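PDB 3QVA: transthyretin-like protein from Klebsiella pneumoniae subsp. pneumoniae, which acts as a 5-hydroxyisourate hydrolase, probably converting 5-hydroxyisourate to 2-oxo-4-hydroxy-4-carboxy-5-ureidoimidazoline in purine metabolism. Local coordinates for residues 40-43 / 49-52; 14-19 / 23-28; 102-105 / 110-113; 28-33 / 51-56. All coordinates share one frame; numbering follows the deposited sequence.

Contact 1 of 4, residues 40-43 / 49-52. With PO4 (phosphate ion), chain F.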
loop_
_atom_site.group_PDB
_atom_site.type_symbol
_atom_site.label_atom_id
_atom_site.label_comp_id
_atom_site.label_asym_id
_atom_site.label_seq_id
_atom_site.Cartn_x
_atom_site.Cartn_y
_atom_site.Cartn_z
ATOM N N ALA A 40 -18.106 15.955 11.506
ATOM C CA ALA A 40 -16.929 16.798 11.605
ATOM C C ALA A 40 -16.354 17.065 10.227
ATOM O O ALA A 40 -16.501 16.251 9.316
ATOM C CB ALA A 40 -15.877 16.147 12.499
ATOM N N ASN A 41 -15.720 18.223 10.085
ATOM C CA ASN A 41 -14.976 18.571 8.885
ATOM C C ASN A 41 -13.749 19.332 9.345
ATOM O O ASN A 41 -13.867 20.413 9.934
ATOM C CB ASN A 41 -15.834 19.412 7.930
ATOM C CG ASN A 41 -15.182 19.610 6.572
ATOM O OD1 ASN A 41 -14.845 18.644 5.882
ATOM N ND2 ASN A 41 -14.992 20.867 6.182
ATOM N N LEU A 42 -12.573 18.745 9.114
ATOM C CA LEU A 42 -11.326 19.279 9.656
ATOM C C LEU A 42 -10.216 19.279 8.608
ATOM O O LEU A 42 -10.432 18.835 7.476
ATOM C CB LEU A 42 -10.920 18.517 10.932
ATOM C CG LEU A 42 -11.933 18.577 12.090
ATOM C CD1 LEU A 42 -11.604 17.595 13.197
ATOM C CD2 LEU A 42 -12.024 19.998 12.642
ATOM N N VAL A 43 -9.049 19.815 8.967
ATOM C CA VAL A 43 -7.935 19.948 8.025
ATOM C C VAL A 43 -6.642 19.455 8.669
ATOM O O VAL A 43 -6.379 19.737 9.841
ATOM C CB VAL A 43 -7.763 21.409 7.523
ATOM C CG1 VAL A 43 -6.761 21.481 6.391
ATOM C CG2 VAL A 43 -9.070 21.958 7.043
ATOM N N ARG A 49 -1.581 15.697 10.254
ATOM C CA ARG A 49 -2.387 15.022 11.275
ATOM C C ARG A 49 -3.670 15.744 11.664
ATOM O O ARG A 49 -3.770 16.969 11.564
ATOM C CB ARG A 49 -1.543 14.762 12.531
ATOM C CG ARG A 49 -0.433 13.740 12.314
ATOM C CD ARG A 49 0.385 13.549 13.570
ATOM N NE ARG A 49 1.535 12.671 13.355
ATOM C CZ ARG A 49 1.505 11.344 13.461
ATOM N NH1 ARG A 49 0.380 10.715 13.774
ATOM N NH2 ARG A 49 2.613 10.641 13.254
ATOM N N ILE A 50 -4.658 14.955 12.073
ATOM C CA ILE A 50 -5.838 15.442 12.775
ATOM C C ILE A 50 -5.942 14.582 14.028
ATOM O O ILE A 50 -6.150 13.364 13.940
ATOM C CB ILE A 50 -7.132 15.353 11.919
ATOM C CG1 ILE A 50 -7.047 16.295 10.714
ATOM C CG2 ILE A 50 -8.368 15.701 12.767
ATOM C CD1 ILE A 50 -8.078 16.003 9.632
ATOM N N ALA A 51 -5.769 15.210 15.192
ATOM C CA ALA A 51 -5.668 14.472 16.458
ATOM C C ALA A 51 -6.969 13.827 16.920
ATOM O O ALA A 51 -6.949 12.749 17.525
ATOM C CB ALA A 51 -5.094 15.368 17.559
ATOM N N THR A 52 -8.091 14.486 16.641
ATOM C CA THR A 52 -9.411 13.988 17.032
ATOM C C THR A 52 -10.517 14.580 16.155
ATOM O O THR A 52 -10.400 15.711 15.677
ATOM C CB THR A 52 -9.705 14.253 18.541
ATOM O OG1 THR A 52 -10.927 13.601 18.922
ATOM C CG2 THR A 52 -9.786 15.756 18.840
HETATM P P PO4 F . 3.259 6.382 13.269
HETATM O O1 PO4 F . 2.092 5.874 14.078
HETATM O O2 PO4 F . 3.855 5.233 12.478
HETATM O O3 PO4 F . 2.760 7.443 12.317
HETATM O O4 PO4 F . 4.302 6.984 14.183
HETATM O O HOH W 1 -5.100 19.269 12.772
#
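Ile50 reaches across to Leu42 and Val43 with both of its branches. Its CG2 methyl meets Leu42 CD1 at 3.8 Å, the two side chains passing each other at a slant. The other branch, with CG1 anti to the carbonyl carbon (chi1 -66°), goes to the backbone of Val43: Ile50 CG1 lies 3.6 Å from Val43 O, and Ile50 CD1 is 3.9 Å from Val43 C. Leu42 CD1 has a second neighbour in the carbonyl oxygen Thr52 O, at 3.3 Å. The CA atoms of Val43 and Ile50 are 6.9 Å apart and no direct hydrogen bond spans the segments, as expected where two different sheets of the transthyretin fold face each other; strand 37-43 is an outermost strand of the four-stranded sheet within this chain, and strand 49-50 belongs to the other. The backbones are bridged instead by a water that donates to Val43 O (3.2 Å) and to Arg49 O (2.9 Å). The Arg49 side chain heads away from this junction, extended from CG to NE, and Arg49 NH2 makes a weak hydrogen bond to phosphate O3. Arg49, His15 and His100 of the second subunit bind the same phosphate, consistent with an anion pocket between subunits.

Contact 2 of 4, residues 14-19 / 23-28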
loop_
_atom_site.group_PDB
_atom_site.type_symbol
_atom_site.label_atom_id
_atom_site.label_comp_id
_atom_site.label_asym_id
_atom_site.label_seq_id
_atom_site.Cartn_x
_atom_site.Cartn_y
_atom_site.Cartn_z
ATOM N N THR A 14 -6.404 10.685 12.384
ATOM C CA THR A 14 -5.779 10.329 11.116
ATOM C C THR A 14 -4.444 11.029 10.917
ATOM O O THR A 14 -4.076 11.953 11.660
ATOM C CB THR A 14 -6.726 10.546 9.891
ATOM O OG1 THR A 14 -6.205 9.843 8.753
ATOM C CG2 THR A 14 -6.867 12.023 9.551
ATOM N N HIS A 15 -3.724 10.549 9.909
ATOM C CA HIS A 15 -2.429 11.053 9.524
ATOM C C HIS A 15 -2.378 10.819 8.024
ATOM O O HIS A 15 -2.683 9.723 7.562
ATOM C CB HIS A 15 -1.348 10.250 10.257
ATOM C CG HIS A 15 0.057 10.671 9.949
ATOM N ND1 HIS A 15 1.126 9.809 10.066
ATOM C CD2 HIS A 15 0.571 11.859 9.550
ATOM C CE1 HIS A 15 2.238 10.446 9.747
ATOM N NE2 HIS A 15 1.931 11.693 9.436
ATOM N N ILE A 16 -2.048 11.853 7.258
ATOM C CA ILE A 16 -1.987 11.720 5.812
ATOM C C ILE A 16 -0.573 12.004 5.333
ATOM O O ILE A 16 -0.013 13.062 5.604
ATOM C CB ILE A 16 -3.020 12.626 5.081
ATOM C CG1 ILE A 16 -4.430 12.376 5.633
ATOM C CG2 ILE A 16 -2.965 12.383 3.575
ATOM C CD1 ILE A 16 -5.565 12.998 4.808
ATOM N N LEU A 17 0.004 11.030 4.645
ATOM C CA LEU A 17 1.331 11.172 4.077
ATOM C C LEU A 17 1.253 11.121 2.561
ATOM O O LEU A 17 0.593 10.249 2.000
ATOM C CB LEU A 17 2.224 10.041 4.580
ATOM C CG LEU A 17 2.582 10.132 6.063
ATOM C CD1 LEU A 17 2.761 8.753 6.629
ATOM C CD2 LEU A 17 3.828 10.996 6.276
ATOM N N ASP A 18 1.927 12.052 1.899
ATOM C CA ASP A 18 2.044 12.010 0.450
ATOM C C ASP A 18 3.279 11.187 0.113
ATOM O O ASP A 18 4.413 11.675 0.199
ATOM C CB ASP A 18 2.141 13.421 -0.149
ATOM C CG ASP A 18 2.248 13.415 -1.677
ATOM O OD1 ASP A 18 2.229 12.331 -2.304
ATOM O OD2 ASP A 18 2.353 14.512 -2.273
ATOM N N ILE A 19 3.059 9.929 -0.269
ATOM C CA ILE A 19 4.180 9.032 -0.519
ATOM C C ILE A 19 4.854 9.306 -1.865
ATOM O O ILE A 19 5.916 8.764 -2.141
ATOM C CB ILE A 19 3.803 7.538 -0.355
ATOM C CG1 ILE A 19 2.935 7.059 -1.525
ATOM C CG2 ILE A 19 3.136 7.305 1.015
ATOM C CD1 ILE A 19 2.741 5.531 -1.564
ATOM N N THR A 23 6.467 13.165 2.289
ATOM C CA THR A 23 6.233 14.245 3.245
ATOM C C THR A 23 4.798 14.193 3.765
ATOM O O THR A 23 3.908 13.677 3.076
ATOM C CB THR A 23 6.482 15.635 2.610
ATOM O OG1 THR A 23 5.639 15.793 1.463
ATOM C CG2 THR A 23 7.940 15.793 2.192
ATOM N N PRO A 24 4.565 14.718 4.983
ATOM C CA PRO A 24 3.197 14.805 5.479
ATOM C C PRO A 24 2.370 15.728 4.594
ATOM O O PRO A 24 2.884 16.731 4.087
ATOM C CB PRO A 24 3.367 15.420 6.873
ATOM C CG PRO A 24 4.773 15.114 7.255
ATOM C CD PRO A 24 5.537 15.208 5.979
ATOM N N ALA A 25 1.098 15.388 4.414
ATOM C CA ALA A 25 0.213 16.170 3.561
ATOM C C ALA A 25 -0.517 17.195 4.416
ATOM O O ALA A 25 -1.399 16.841 5.197
ATOM C CB ALA A 25 -0.777 15.261 2.833
ATOM N N GLU A 26 -0.104 18.457 4.289
ATOM C CA GLU A 26 -0.680 19.560 5.070
ATOM C C GLU A 26 -1.785 20.271 4.291
ATOM O O GLU A 26 -1.617 20.601 3.113
ATOM C CB GLU A 26 0.413 20.565 5.464
ATOM C CG GLU A 26 -0.082 21.787 6.248
ATOM C CD GLU A 26 0.998 22.850 6.448
ATOM O OE1 GLU A 26 0.733 23.828 7.185
ATOM O OE2 GLU A 26 2.105 22.711 5.876
ATOM N N GLY A 27 -2.908 20.509 4.963
ATOM C CA GLY A 27 -4.027 21.249 4.379
ATOM C C GLY A 27 -5.037 20.404 3.616
ATOM O O GLY A 27 -5.763 20.918 2.769
ATOM N N VAL A 28 -5.076 19.107 3.906
ATOM C CA VAL A 28 -6.083 18.216 3.320
ATOM C C VAL A 28 -7.325 18.283 4.189
ATOM O O VAL A 28 -7.243 18.099 5.412
ATOM C CB VAL A 28 -5.608 16.739 3.261
ATOM C CG1 VAL A 28 -6.636 15.874 2.529
ATOM C CG2 VAL A 28 -4.250 16.632 2.588
#
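Ile16 and Asp18 face Ala25 and Thr23 across a beta hairpin, strand 12-18 turning back through a short loop into strand 23-24. The backbone register is set by Ala25 N donating to Ile16 O (2.8 Å, nearly straight at 175°) and by reciprocal bonds of the Asp18-Thr23 pair, in which Asp18 N to Thr23 O (2.8 Å) is shorter than Thr23 N to Asp18 O (3.3 Å). Ile16 divides its branches between two partners. Its CG1 is anti to the carbonyl carbon (chi1 -53°), which leaves CG2 anti to the backbone N; CG2 touches Ala25 CB at 3.7 Å, while the CG1 branch carries CD1 to within 3.8 Å of Val28 CG1. This joins the hairpin to the residue just before strand 29-34, and Trp72 of helix 69-75 packs on both Ala25 and Val28. Leu17 and Pro24 form the non-hydrogen-bonded pair, and their side chains diverge at the root; the end of Leu17 nevertheless returns, placing CD2 3.9 Å from Pro24 CA. Beyond them lies the second subunit, where Tyr113 packs on Leu17 and Ser116 on Pro24. Asp18 sets CG anti to its own amide nitrogen (chi1 -179°), and its carboxylate oxygens have separate partners: OD2 forms a salt bridge with Arg78 NH1, and OD1 a hydrogen bond with Ser20 OG.

Contact 3 of 4, residues 102-105 / 110-113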
loop_
_atom_site.group_PDB
_atom_site.type_symbol
_atom_site.label_atom_id
_atom_site.label_comp_id
_atom_site.label_asym_id
_atom_site.label_seq_id
_atom_site.Cartn_x
_atom_site.Cartn_y
_atom_site.Cartn_z
ATOM N N PRO A 102 -4.781 6.034 9.038
ATOM C CA PRO A 102 -4.029 6.891 8.131
ATOM C C PRO A 102 -4.427 6.743 6.668
ATOM O O PRO A 102 -5.051 5.745 6.288
ATOM C CB PRO A 102 -2.572 6.432 8.324
ATOM C CG PRO A 102 -2.579 5.662 9.624
ATOM C CD PRO A 102 -3.917 5.017 9.661
ATOM N N PHE A 103 -4.070 7.755 5.879
ATOM C CA PHE A 103 -4.174 7.737 4.423
ATOM C C PHE A 103 -2.761 7.875 3.867
ATOM O O PHE A 103 -2.091 8.875 4.132
ATOM C CB PHE A 103 -4.965 8.951 3.920
ATOM C CG PHE A 103 -6.435 8.944 4.265
ATOM C CD1 PHE A 103 -7.378 8.531 3.326
ATOM C CD2 PHE A 103 -6.879 9.403 5.505
ATOM C CE1 PHE A 103 -8.743 8.542 3.619
ATOM C CE2 PHE A 103 -8.246 9.416 5.815
ATOM C CZ PHE A 103 -9.182 8.985 4.867
ATOM N N LEU A 104 -2.311 6.897 3.095
ATOM C CA LEU A 104 -1.043 7.023 2.378
ATOM C C LEU A 104 -1.404 7.334 0.942
ATOM O O LEU A 104 -1.956 6.484 0.250
ATOM C CB LEU A 104 -0.227 5.728 2.462
ATOM C CG LEU A 104 0.019 5.126 3.845
ATOM C CD1 LEU A 104 0.960 3.932 3.733
ATOM C CD2 LEU A 104 0.574 6.159 4.809
ATOM N N ILE A 105 -1.102 8.551 0.489
ATOM C CA ILE A 105 -1.653 9.025 -0.782
ATOM C C ILE A 105 -0.598 9.366 -1.831
ATOM O O ILE A 105 0.552 9.680 -1.502
ATOM C CB ILE A 105 -2.628 10.228 -0.578
ATOM C CG1 ILE A 105 -1.866 11.517 -0.220
ATOM C CG2 ILE A 105 -3.660 9.886 0.497
ATOM C CD1 ILE A 105 -2.748 12.777 -0.178
ATOM N N TRP A 110 -3.709 5.092 -3.560
ATOM C CA TRP A 110 -3.754 5.395 -2.142
ATOM C C TRP A 110 -4.092 4.168 -1.329
ATOM O O TRP A 110 -4.606 3.170 -1.862
ATOM C CB TRP A 110 -4.716 6.560 -1.843
ATOM C CG TRP A 110 -6.181 6.260 -2.046
ATOM C CD1 TRP A 110 -6.880 6.326 -3.214
ATOM C CD2 TRP A 110 -7.119 5.881 -1.035
ATOM N NE1 TRP A 110 -8.200 5.997 -2.995
ATOM C CE2 TRP A 110 -8.372 5.721 -1.665
ATOM C CE3 TRP A 110 -7.020 5.660 0.346
ATOM C CZ2 TRP A 110 -9.523 5.348 -0.962
ATOM C CZ3 TRP A 110 -8.164 5.294 1.049
ATOM C CH2 TRP A 110 -9.401 5.137 0.387
ATOM N N SER A 111 -3.783 4.243 -0.041
ATOM C CA SER A 111 -4.050 3.144 0.872
ATOM C C SER A 111 -4.437 3.611 2.268
ATOM O O SER A 111 -4.192 4.755 2.674
ATOM C CB SER A 111 -2.844 2.204 0.943
ATOM O OG SER A 111 -1.782 2.783 1.664
ATOM N N THR A 112 -5.059 2.701 2.999
ATOM C CA THR A 112 -5.340 2.922 4.400
ATOM C C THR A 112 -5.095 1.634 5.175
ATOM O O THR A 112 -4.971 0.556 4.590
ATOM C CB THR A 112 -6.783 3.432 4.614
ATOM O OG1 THR A 112 -6.945 3.842 5.975
ATOM C CG2 THR A 112 -7.814 2.351 4.269
ATOM N N TYR A 113 -5.018 1.760 6.492
ATOM C CA TYR A 113 -4.864 0.613 7.365
ATOM C C TYR A 113 -5.269 1.023 8.771
ATOM O O TYR A 113 -5.425 2.209 9.055
ATOM C CB TYR A 113 -3.415 0.082 7.326
ATOM C CG TYR A 113 -2.362 1.060 7.819
ATOM C CD1 TYR A 113 -1.979 1.069 9.152
ATOM C CD2 TYR A 113 -1.750 1.967 6.954
ATOM C CE1 TYR A 113 -1.028 1.953 9.622
ATOM C CE2 TYR A 113 -0.780 2.868 7.423
ATOM C CZ TYR A 113 -0.428 2.840 8.764
ATOM O OH TYR A 113 0.521 3.702 9.280
HETATM O O HOH W 2 -0.464 3.827 -1.144
#
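Leu104 and Ser111 form the hydrogen-bonded pair of an antiparallel hairpin that joins strand 99-106 to strand 109-113 at the margin of the chain's mixed sheet. The N-to-C directions of the short strand segments differ by 163°, close to antiparallel, and their axes approach to 4.7 Å. Leu104 N donates to Ser111 O (2.9 Å) and Ser111 N returns a bond of the same length to Leu104 O. Further along, a side chain does the bonding: the hydroxyl of Thr112, swung anti to the backbone N (chi1 -171°), donates from OG1 to Pro102 O at 2.7 Å. Pro102 also lies over one face of the Tyr113 ring in a CH-pi contact, CG being 4.1 Å from the ring centroid and 29° off its normal, whereas Leu104 CD1 meets the ring edge, 4.2 Å from Tyr113 CE2. On the face opposite Leu104 and Ser111, shared with Thr112, Phe103 and Trp110 lie side by side, with Phe103 CD1 4.0 Å from Trp110 CZ3. Tyr113 OH is hydrogen-bonded to Tyr113 OH of the second subunit. Residues 110-113 pair antiparallel with a strand of the fourth subunit, where Trp110 meets its counterpart edge to face, so the sheet continues from chain to chain, as in the dimers of transthyretin itself.

Contact 4 of 4, residues 28-33 / 51-56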
loop_
_atom_site.group_PDB
_atom_site.type_symbol
_atom_site.label_atom_id
_atom_site.label_comp_id
_atom_site.label_asym_id
_atom_site.label_seq_id
_atom_site.Cartn_x
_atom_site.Cartn_y
_atom_site.Cartn_z
ATOM N N VAL A 28 -5.076 19.107 3.906
ATOM C CA VAL A 28 -6.083 18.216 3.320
ATOM C C VAL A 28 -7.325 18.283 4.189
ATOM O O VAL A 28 -7.243 18.099 5.412
ATOM C CB VAL A 28 -5.608 16.739 3.261
ATOM C CG1 VAL A 28 -6.636 15.874 2.529
ATOM C CG2 VAL A 28 -4.250 16.632 2.588
ATOM N N THR A 29 -8.470 18.553 3.567
ATOM C CA THR A 29 -9.744 18.529 4.274
ATOM C C THR A 29 -10.209 17.090 4.432
ATOM O O THR A 29 -10.173 16.319 3.477
ATOM C CB THR A 29 -10.821 19.369 3.540
ATOM O OG1 THR A 29 -10.467 20.755 3.641
ATOM C CG2 THR A 29 -12.190 19.174 4.172
ATOM N N VAL A 30 -10.618 16.740 5.650
ATOM C CA VAL A 30 -11.108 15.400 5.974
ATOM C C VAL A 30 -12.410 15.495 6.768
ATOM O O VAL A 30 -12.459 16.139 7.824
ATOM C CB VAL A 30 -10.077 14.579 6.799
ATOM C CG1 VAL A 30 -10.536 13.130 6.931
ATOM C CG2 VAL A 30 -8.686 14.642 6.175
ATOM N N SER A 31 -13.456 14.839 6.267
ATOM C CA SER A 31 -14.754 14.849 6.933
ATOM C C SER A 31 -15.115 13.500 7.541
ATOM O O SER A 31 -14.727 12.447 7.031
ATOM C CB SER A 31 -15.858 15.307 5.973
ATOM O OG SER A 31 -16.065 14.364 4.933
ATOM N N LEU A 32 -15.858 13.548 8.644
ATOM C CA LEU A 32 -16.386 12.347 9.270
ATOM C C LEU A 32 -17.902 12.389 9.197
ATOM O O LEU A 32 -18.516 13.402 9.534
ATOM C CB LEU A 32 -15.946 12.242 10.734
ATOM C CG LEU A 32 -16.518 11.066 11.536
ATOM C CD1 LEU A 32 -16.008 9.733 10.995
ATOM C CD2 LEU A 32 -16.185 11.209 13.022
ATOM N N SER A 33 -18.500 11.292 8.748
ATOM C CA SER A 33 -19.949 11.187 8.726
ATOM C C SER A 33 -20.436 9.856 9.288
ATOM O O SER A 33 -19.685 8.877 9.354
ATOM C CB SER A 33 -20.498 11.422 7.315
ATOM O OG SER A 33 -20.133 10.371 6.446
ATOM N N ALA A 51 -5.769 15.210 15.192
ATOM C CA ALA A 51 -5.668 14.472 16.458
ATOM C C ALA A 51 -6.969 13.827 16.920
ATOM O O ALA A 51 -6.949 12.749 17.525
ATOM C CB ALA A 51 -5.094 15.368 17.559
ATOM N N THR A 52 -8.091 14.486 16.641
ATOM C CA THR A 52 -9.411 13.988 17.032
ATOM C C THR A 52 -10.517 14.580 16.155
ATOM O O THR A 52 -10.400 15.711 15.677
ATOM C CB THR A 52 -9.705 14.253 18.541
ATOM O OG1 THR A 52 -10.927 13.601 18.922
ATOM C CG2 THR A 52 -9.786 15.756 18.840
ATOM N N PHE A 53 -11.580 13.806 15.939
ATOM C CA PHE A 53 -12.728 14.265 15.157
ATOM C C PHE A 53 -13.941 14.556 16.027
ATOM O O PHE A 53 -15.027 14.834 15.517
ATOM C CB PHE A 53 -13.092 13.247 14.073
ATOM C CG PHE A 53 -12.157 13.265 12.895
ATOM C CD1 PHE A 53 -12.435 14.052 11.781
ATOM C CD2 PHE A 53 -10.998 12.501 12.905
ATOM C CE1 PHE A 53 -11.564 14.077 10.689
ATOM C CE2 PHE A 53 -10.124 12.519 11.824
ATOM C CZ PHE A 53 -10.406 13.307 10.713
ATOM N N SER A 54 -13.744 14.495 17.340
ATOM C CA SER A 54 -14.834 14.666 18.299
ATOM C C SER A 54 -14.293 15.121 19.650
ATOM O O SER A 54 -13.181 14.751 20.036
ATOM C CB SER A 54 -15.604 13.354 18.460
ATOM O OG SER A 54 -14.754 12.327 18.956
ATOM N N ALA A 55 -15.085 15.925 20.358
ATOM C CA ALA A 55 -14.730 16.378 21.702
ATOM C C ALA A 55 -14.757 15.221 22.702
ATOM O O ALA A 55 -13.886 15.120 23.572
ATOM C CB ALA A 55 -15.655 17.506 22.151
ATOM N N ALA A 56 -15.759 14.355 22.566
ATOM C CA ALA A 56 -15.883 13.151 23.388
ATOM C C ALA A 56 -15.688 11.911 22.507
ATOM O O ALA A 56 -15.830 12.000 21.286
ATOM C CB ALA A 56 -17.248 13.123 24.074
#
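Phe53, on the loop after strand 49-50, inserts its ring against Val30 and Leu32 of strand 29-34. The apolar contacts run along the whole side chain. At the far end Phe53 CZ is 3.8 Å from Val30 CG1, the valine crossing the phenylalanine at about a right angle; at the root Phe53 CB meets Leu32 CD2 at 3.9 Å, and between them Phe53 CD1 lies 4.1 Å from Leu32 CB. With Phe53 CG anti to its own carbonyl carbon (chi1 -76°), the CD1/CE1 edge of the ring lies along Leu32 CB and Val30 O. A second kind of contact is polar on one side: Val30 O sits in the ring plane at the edge, 3.6 Å from Phe53 CE1, so the carbonyl meets the hydrogen-bearing rim of the ring. Hydroxyl bonds stay inside the loop. Thr52 OG1 donates to Ser54 O (2.8 Å) in the carbonyl plane, on a lone pair, and Ser54 OG donates to Ala56 O (2.6 Å); the first spans Phe53 and the second follows it in the chain. Leu12 of strand 12-18, Leu42 of strand 37-43 and Leu65 of strand 62-67 also touch the ring, which therefore lies between the two sheets of the transthyretin sandwich. With no hydrogen bond between the segments, the loop meets this strand through shape and hydrophobic burial, while the hydroxyls of Thr52 and Ser54 bond within the loop.

Overall arrangement
From the N terminus, contact 2 comes first and closes the tight hairpin of strands 12-18 and 23-24. Its last residue, Val28, also begins contact 4, whose long loop runs out through strands 29-34 and 37-43 and back to residues 51-56. Contact 1 closes a shorter loop within that span, and the two finish on the same stretch, sharing Ala51 and Thr52; their centres are about 4 Å apart. Contact 1 joins the four-stranded sheet to strand 49-50 of the mixed sheet, and contact 4 joins it to the loop that follows that strand. Contact 3 follows in series as a separate hairpin, tied to contact 2 because strands 12-18 and 99-106 are parallel neighbours, with Leu17 O 2.8 Å from Ile105 N.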